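Local coordinates for sensor protein (PDB 3O5Y) that is the GAF sensory domain of a two-component histidine kinase that probably uses ATP to phosphorylate protein histidine in signal transduction, at residues Asp24-Leu38 with Val41-Ile55. Sequence-based numbering, arbitrary orientation.
Sequences DRISFLLLANETLKL and VYPKGSHSLDIGSTI. With ACT (acetate ion), chain C.
Arg25 lays the edge of its guanidinium group against the loop that follows Tyr42: the carbonyl O of Ser46 and the CB of His47 lie close to its plane, while Val41 CG1 approaches obliquely. Of the nearby rings, Tyr42 carries Pro43 CG on one face, offset toward the rim, and His47 has Gly45 O over one face and Val41 CB at its edge. The setting is the antiparallel sheet of a GAF domain, where the hairpin of strands 25-32 and 35-42 runs on to the short outer strand 54-55. Ile26 and Tyr42 form a hydrogen-bonded pair, with Ile26 N 2.8 Å from Tyr42 O. Just before it, Asp24 and Arg25 both face Gly115 in a classic beta bulge. The Arg25 chain runs out from the backbone and then bends at chi2 (-96°), which brings NE within 3.1 Å of Ser46 O, a bond only 7° out of the guanidinium plane. NH1 reaches an acetate, probably from the crystallisation liquor, whose OXT lies 2.9 Å from Ser27 OG; Tyr62 OH also binds this ion. An alanine in place of Arg25 is likely to leave Ser46 O without its guanidinium donor and the loop less firmly tied to the strand. Leu38 is the apolar counterpart: CD2 meets Val41 CG2 at 3.6 Å, and CD1 fits against Leu49 and Ile51. Its backbone is gripped too, Gly52 N giving a 2.8 Å bond to Leu38 O from a type II turn, Asp50 to Ser53. Farther along, the side chains of Leu29 and Ile55 cross at about a right angle, Leu29 CD2 lying 3.5 Å from Ile55 CG1. Between the strands' backbones one water accepts from Leu36 N and donates to Ile55 O at 2.6 Å, the carbonyl oxygen that also receives Trp63 NE1.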
loop_
_atom_site.group_PDB
_atom_site.type_symbol
_atom_site.label_atom_id
_atom_site.label_comp_id
_atom_site.label_asym_id
_atom_site.label_seq_id
_atom_site.Cartn_x
_atom_site.Cartn_y
_atom_site.Cartn_z
ATOM N N ASP A 24 -3.866 -1.353 11.065
ATOM C CA ASP A 24 -5.212 -1.858 11.104
ATOM C C ASP A 24 -5.639 -2.395 9.746
ATOM O O ASP A 24 -6.440 -3.331 9.679
ATOM C CB ASP A 24 -6.163 -0.760 11.583
ATOM C CG ASP A 24 -5.765 -0.202 12.950
ATOM O OD1 ASP A 24 -5.428 1.001 13.026
ATOM O OD2 ASP A 24 -5.753 -0.967 13.945
ATOM N N ARG A 25 -5.097 -1.833 8.665
ATOM C CA ARG A 25 -5.566 -2.182 7.331
ATOM C C ARG A 25 -4.423 -2.091 6.365
ATOM O O ARG A 25 -3.631 -1.169 6.446
ATOM C CB ARG A 25 -6.661 -1.207 6.917
ATOM C CG ARG A 25 -7.571 -1.682 5.806
ATOM C CD ARG A 25 -7.104 -1.166 4.484
ATOM N NE ARG A 25 -8.004 -1.526 3.401
ATOM C CZ ARG A 25 -7.913 -1.012 2.183
ATOM N NH1 ARG A 25 -6.962 -0.114 1.919
ATOM N NH2 ARG A 25 -8.764 -1.395 1.232
ATOM N N ILE A 26 -4.320 -3.054 5.461
ATOM C CA ILE A 26 -3.298 -3.019 4.421
ATOM C C ILE A 26 -3.955 -3.356 3.114
ATOM O O ILE A 26 -4.826 -4.219 3.059
ATOM C CB ILE A 26 -2.162 -4.057 4.648
ATOM C CG1 ILE A 26 -1.461 -3.795 5.964
ATOM C CG2 ILE A 26 -1.116 -3.989 3.532
ATOM C CD1 ILE A 26 0.036 -3.993 5.937
ATOM N N SER A 27 -3.530 -2.691 2.052
ATOM C CA SER A 27 -3.904 -3.140 0.730
ATOM C C SER A 27 -2.659 -3.199 -0.107
ATOM O O SER A 27 -1.706 -2.461 0.119
ATOM C CB SER A 27 -4.944 -2.225 0.083
ATOM O OG SER A 27 -4.381 -0.970 -0.184
ATOM N N PHE A 28 -2.668 -4.098 -1.076
ATOM C CA PHE A 28 -1.566 -4.196 -1.982
ATOM C C PHE A 28 -2.095 -3.999 -3.388
ATOM O O PHE A 28 -3.146 -4.541 -3.757
ATOM C CB PHE A 28 -0.837 -5.535 -1.827
ATOM C CG PHE A 28 0.048 -5.850 -2.979
ATOM C CD1 PHE A 28 1.239 -5.148 -3.169
ATOM C CD2 PHE A 28 -0.335 -6.793 -3.925
ATOM C CE1 PHE A 28 2.048 -5.396 -4.271
ATOM C CE2 PHE A 28 0.478 -7.053 -5.035
ATOM C CZ PHE A 28 1.676 -6.341 -5.203
ATOM N N LEU A 29 -1.373 -3.211 -4.171
ATOM C CA LEU A 29 -1.791 -2.922 -5.524
ATOM C C LEU A 29 -0.713 -3.311 -6.499
ATOM O O LEU A 29 0.474 -3.174 -6.211
ATOM C CB LEU A 29 -2.178 -1.458 -5.676
ATOM C CG LEU A 29 -3.346 -1.039 -4.778
ATOM C CD1 LEU A 29 -2.846 -0.494 -3.449
ATOM C CD2 LEU A 29 -4.226 -0.013 -5.476
ATOM N N LEU A 30 -1.133 -3.815 -7.649
ATOM C CA LEU A 30 -0.216 -4.412 -8.594
ATOM C C LEU A 30 -0.204 -3.572 -9.854
ATOM O O LEU A 30 -1.242 -3.213 -10.389
ATOM C CB LEU A 30 -0.651 -5.841 -8.941
ATOM C CG LEU A 30 0.373 -6.945 -9.264
ATOM C CD1 LEU A 30 -0.182 -7.961 -10.302
ATOM C CD2 LEU A 30 1.780 -6.454 -9.709
ATOM N N LEU A 31 0.987 -3.248 -10.319
ATOM C CA LEU A 31 1.135 -2.578 -11.576
ATOM C C LEU A 31 1.444 -3.628 -12.645
ATOM O O LEU A 31 2.467 -4.308 -12.579
ATOM C CB LEU A 31 2.249 -1.537 -11.478
ATOM C CG LEU A 31 2.405 -0.648 -12.702
ATOM C CD1 LEU A 31 1.181 0.234 -12.865
ATOM C CD2 LEU A 31 3.650 0.197 -12.580
ATOM N N ALA A 32 0.520 -3.793 -13.587
ATOM C CA ALA A 32 0.779 -4.499 -14.847
ATOM C C ALA A 32 0.267 -3.644 -16.010
ATOM O O ALA A 32 -0.791 -3.014 -15.902
ATOM C CB ALA A 32 0.113 -5.870 -14.856
ATOM N N ASN A 33 1.036 -3.611 -17.102
ATOM C CA ASN A 33 0.677 -2.867 -18.321
ATOM C C ASN A 33 0.400 -1.374 -18.093
ATOM O O ASN A 33 -0.533 -0.807 -18.685
ATOM C CB ASN A 33 -0.514 -3.532 -19.033
ATOM C CG ASN A 33 -0.174 -4.907 -19.593
ATOM O OD1 ASN A 33 0.673 -5.043 -20.490
ATOM N ND2 ASN A 33 -0.844 -5.937 -19.074
ATOM N N GLU A 34 1.214 -0.753 -17.235
ATOM C CA GLU A 34 1.074 0.669 -16.877
ATOM C C GLU A 34 -0.297 0.982 -16.262
ATOM O O GLU A 34 -0.769 2.123 -16.313
ATOM C CB GLU A 34 1.351 1.570 -18.095
ATOM N N THR A 35 -0.911 -0.052 -15.682
ATOM C CA THR A 35 -2.214 0.017 -15.043
ATOM C C THR A 35 -2.081 -0.516 -13.604
ATOM O O THR A 35 -1.566 -1.623 -13.387
ATOM C CB THR A 35 -3.240 -0.808 -15.846
ATOM O OG1 THR A 35 -3.275 -0.323 -17.196
ATOM C CG2 THR A 35 -4.635 -0.708 -15.262
ATOM N N LEU A 36 -2.536 0.277 -12.633
ATOM C CA LEU A 36 -2.424 -0.071 -11.229
ATOM C C LEU A 36 -3.767 -0.592 -10.757
ATOM O O LEU A 36 -4.777 0.103 -10.869
ATOM C CB LEU A 36 -2.074 1.178 -10.424
ATOM C CG LEU A 36 -1.166 1.150 -9.190
ATOM C CD1 LEU A 36 -1.692 2.116 -8.107
ATOM C CD2 LEU A 36 -0.886 -0.229 -8.623
ATOM N N LYS A 37 -3.779 -1.797 -10.208
ATOM C CA LYS A 37 -5.018 -2.413 -9.768
ATOM C C LYS A 37 -4.956 -2.870 -8.312
ATOM O O LYS A 37 -3.960 -3.454 -7.888
ATOM C CB LYS A 37 -5.347 -3.600 -10.658
ATOM C CG LYS A 37 -5.927 -3.221 -12.012
ATOM C CD LYS A 37 -5.492 -4.210 -13.100
ATOM C CE LYS A 37 -6.249 -4.014 -14.415
ATOM N NZ LYS A 37 -7.286 -5.062 -14.607
ATOM N N LEU A 38 -6.022 -2.605 -7.554
ATOM C CA LEU A 38 -6.169 -3.187 -6.219
ATOM C C LEU A 38 -6.126 -4.707 -6.356
ATOM O O LEU A 38 -6.894 -5.286 -7.131
ATOM C CB LEU A 38 -7.516 -2.806 -5.613
ATOM C CG LEU A 38 -7.682 -2.581 -4.106
ATOM C CD1 LEU A 38 -9.142 -2.827 -3.714
ATOM C CD2 LEU A 38 -6.736 -3.380 -3.221
ATOM N N VAL A 41 -6.318 -7.181 -0.060
ATOM C CA VAL A 41 -6.706 -6.386 1.087
ATOM C C VAL A 41 -6.713 -7.243 2.357
ATOM O O VAL A 41 -7.174 -8.384 2.339
ATOM C CB VAL A 41 -8.119 -5.794 0.900
ATOM C CG1 VAL A 41 -8.521 -5.000 2.135
ATOM C CG2 VAL A 41 -8.202 -4.923 -0.348
ATOM N N TYR A 42 -6.211 -6.690 3.457
ATOM C CA TYR A 42 -6.381 -7.280 4.776
ATOM C C TYR A 42 -6.834 -6.192 5.731
ATOM O O TYR A 42 -6.236 -5.117 5.748
ATOM C CB TYR A 42 -5.081 -7.895 5.301
ATOM C CG TYR A 42 -5.202 -8.295 6.754
ATOM C CD1 TYR A 42 -5.734 -9.542 7.119
ATOM C CD2 TYR A 42 -4.834 -7.419 7.768
ATOM C CE1 TYR A 42 -5.874 -9.901 8.462
ATOM C CE2 TYR A 42 -4.976 -7.767 9.112
ATOM C CZ TYR A 42 -5.490 -9.004 9.451
ATOM O OH TYR A 42 -5.620 -9.336 10.783
ATOM N N PRO A 43 -7.865 -6.460 6.560
ATOM C CA PRO A 43 -8.685 -7.676 6.699
ATOM C C PRO A 43 -9.500 -7.952 5.442
ATOM O O PRO A 43 -9.829 -7.007 4.729
ATOM C CB PRO A 43 -9.628 -7.333 7.852
ATOM C CG PRO A 43 -8.957 -6.226 8.587
ATOM C CD PRO A 43 -8.216 -5.445 7.571
ATOM N N LYS A 44 -9.831 -9.225 5.190
ATOM C CA LYS A 44 -10.412 -9.664 3.905
ATOM C C LYS A 44 -11.632 -8.861 3.458
ATOM O O LYS A 44 -11.791 -8.577 2.261
ATOM C CB LYS A 44 -10.741 -11.167 3.927
ATOM N N GLY A 45 -12.477 -8.482 4.413
ATOM C CA GLY A 45 -13.717 -7.778 4.093
ATOM C C GLY A 45 -13.573 -6.323 3.668
ATOM O O GLY A 45 -14.441 -5.794 2.960
ATOM N N SER A 46 -12.467 -5.693 4.069
ATOM C CA SER A 46 -12.389 -4.229 4.168
ATOM C C SER A 46 -11.812 -3.490 2.965
ATOM O O SER A 46 -10.645 -3.086 2.953
ATOM C CB SER A 46 -11.635 -3.825 5.436
ATOM O OG SER A 46 -10.264 -4.107 5.283
ATOM N N HIS A 47 -12.660 -3.312 1.959
ATOM C CA HIS A 47 -12.388 -2.425 0.840
ATOM C C HIS A 47 -13.706 -1.804 0.396
ATOM O O HIS A 47 -14.761 -2.427 0.515
ATOM C CB HIS A 47 -11.724 -3.174 -0.316
ATOM C CG HIS A 47 -12.416 -4.450 -0.697
ATOM N ND1 HIS A 47 -11.847 -5.691 -0.499
ATOM C CD2 HIS A 47 -13.626 -4.679 -1.267
ATOM C CE1 HIS A 47 -12.674 -6.628 -0.931
ATOM N NE2 HIS A 47 -13.762 -6.041 -1.402
ATOM N N SER A 48 -13.653 -0.567 -0.084
ATOM C CA SER A 48 -14.811 0.025 -0.739
ATOM C C SER A 48 -14.757 -0.246 -2.235
ATOM O O SER A 48 -15.796 -0.421 -2.873
ATOM C CB SER A 48 -14.902 1.526 -0.465
ATOM O OG SER A 48 -16.197 2.016 -0.812
ATOM N N LEU A 49 -13.541 -0.270 -2.782
ATOM C CA LEU A 49 -13.301 -0.612 -4.181
ATOM C C LEU A 49 -13.214 -2.117 -4.340
ATOM O O LEU A 49 -12.598 -2.795 -3.530
ATOM C CB LEU A 49 -11.998 0.020 -4.696
ATOM C CG LEU A 49 -11.846 1.543 -4.742
ATOM C CD1 LEU A 49 -10.424 1.925 -5.044
ATOM C CD2 LEU A 49 -12.776 2.158 -5.778
ATOM N N ASP A 50 -13.838 -2.636 -5.384
ATOM C CA ASP A 50 -13.735 -4.045 -5.705
ATOM C C ASP A 50 -12.273 -4.420 -5.915
ATOM O O ASP A 50 -11.481 -3.589 -6.371
ATOM C CB ASP A 50 -14.498 -4.337 -6.997
ATOM C CG ASP A 50 -16.009 -4.344 -6.812
ATOM O OD1 ASP A 50 -16.516 -3.942 -5.738
ATOM O OD2 ASP A 50 -16.693 -4.768 -7.770
ATOM N N ILE A 51 -11.915 -5.664 -5.584
ATOM C CA ILE A 51 -10.630 -6.220 -5.993
ATOM C C ILE A 51 -10.630 -6.116 -7.508
ATOM O O ILE A 51 -11.658 -6.347 -8.148
ATOM C CB ILE A 51 -10.483 -7.696 -5.566
ATOM C CG1 ILE A 51 -10.530 -7.834 -4.034
ATOM C CG2 ILE A 51 -9.225 -8.351 -6.186
ATOM C CD1 ILE A 51 -9.585 -6.918 -3.281
ATOM N N GLY A 52 -9.500 -5.712 -8.074
ATOM C CA GLY A 52 -9.398 -5.539 -9.512
ATOM C C GLY A 52 -9.650 -4.119 -9.998
ATOM O O GLY A 52 -9.430 -3.833 -11.170
ATOM N N SER A 53 -10.108 -3.222 -9.124
ATOM C CA SER A 53 -10.318 -1.821 -9.531
ATOM C C SER A 53 -9.035 -1.170 -10.051
ATOM O O SER A 53 -7.934 -1.420 -9.544
ATOM C CB SER A 53 -10.875 -0.978 -8.381
ATOM O OG SER A 53 -12.141 -1.442 -7.964
ATOM N N THR A 54 -9.190 -0.321 -11.058
ATOM C CA THR A 54 -8.075 0.459 -11.586
ATOM C C THR A 54 -8.000 1.791 -10.856
ATOM O O THR A 54 -9.013 2.445 -10.635
ATOM C CB THR A 54 -8.217 0.656 -13.101
ATOM O OG1 THR A 54 -8.095 -0.618 -13.739
ATOM C CG2 THR A 54 -7.134 1.595 -13.654
ATOM N N ILE A 55 -6.796 2.156 -10.440
ATOM C CA ILE A 55 -6.542 3.447 -9.823
ATOM C C ILE A 55 -6.062 4.401 -10.919
ATOM O O ILE A 55 -5.023 4.158 -11.542
ATOM C CB ILE A 55 -5.480 3.333 -8.711
ATOM C CG1 ILE A 55 -5.829 2.192 -7.741
ATOM C CG2 ILE A 55 -5.245 4.690 -8.024
ATOM C CD1 ILE A 55 -7.170 2.331 -6.969
HETATM C C ACT C . -7.618 1.135 -1.323
HETATM O O ACT C . -7.961 2.211 -1.908
HETATM O OXT ACT C . -6.403 0.991 -0.989
HETATM C CH3 ACT C . -8.646 0.084 -1.057
HETATM O O HOH W 1 -3.925 2.626 -13.323
#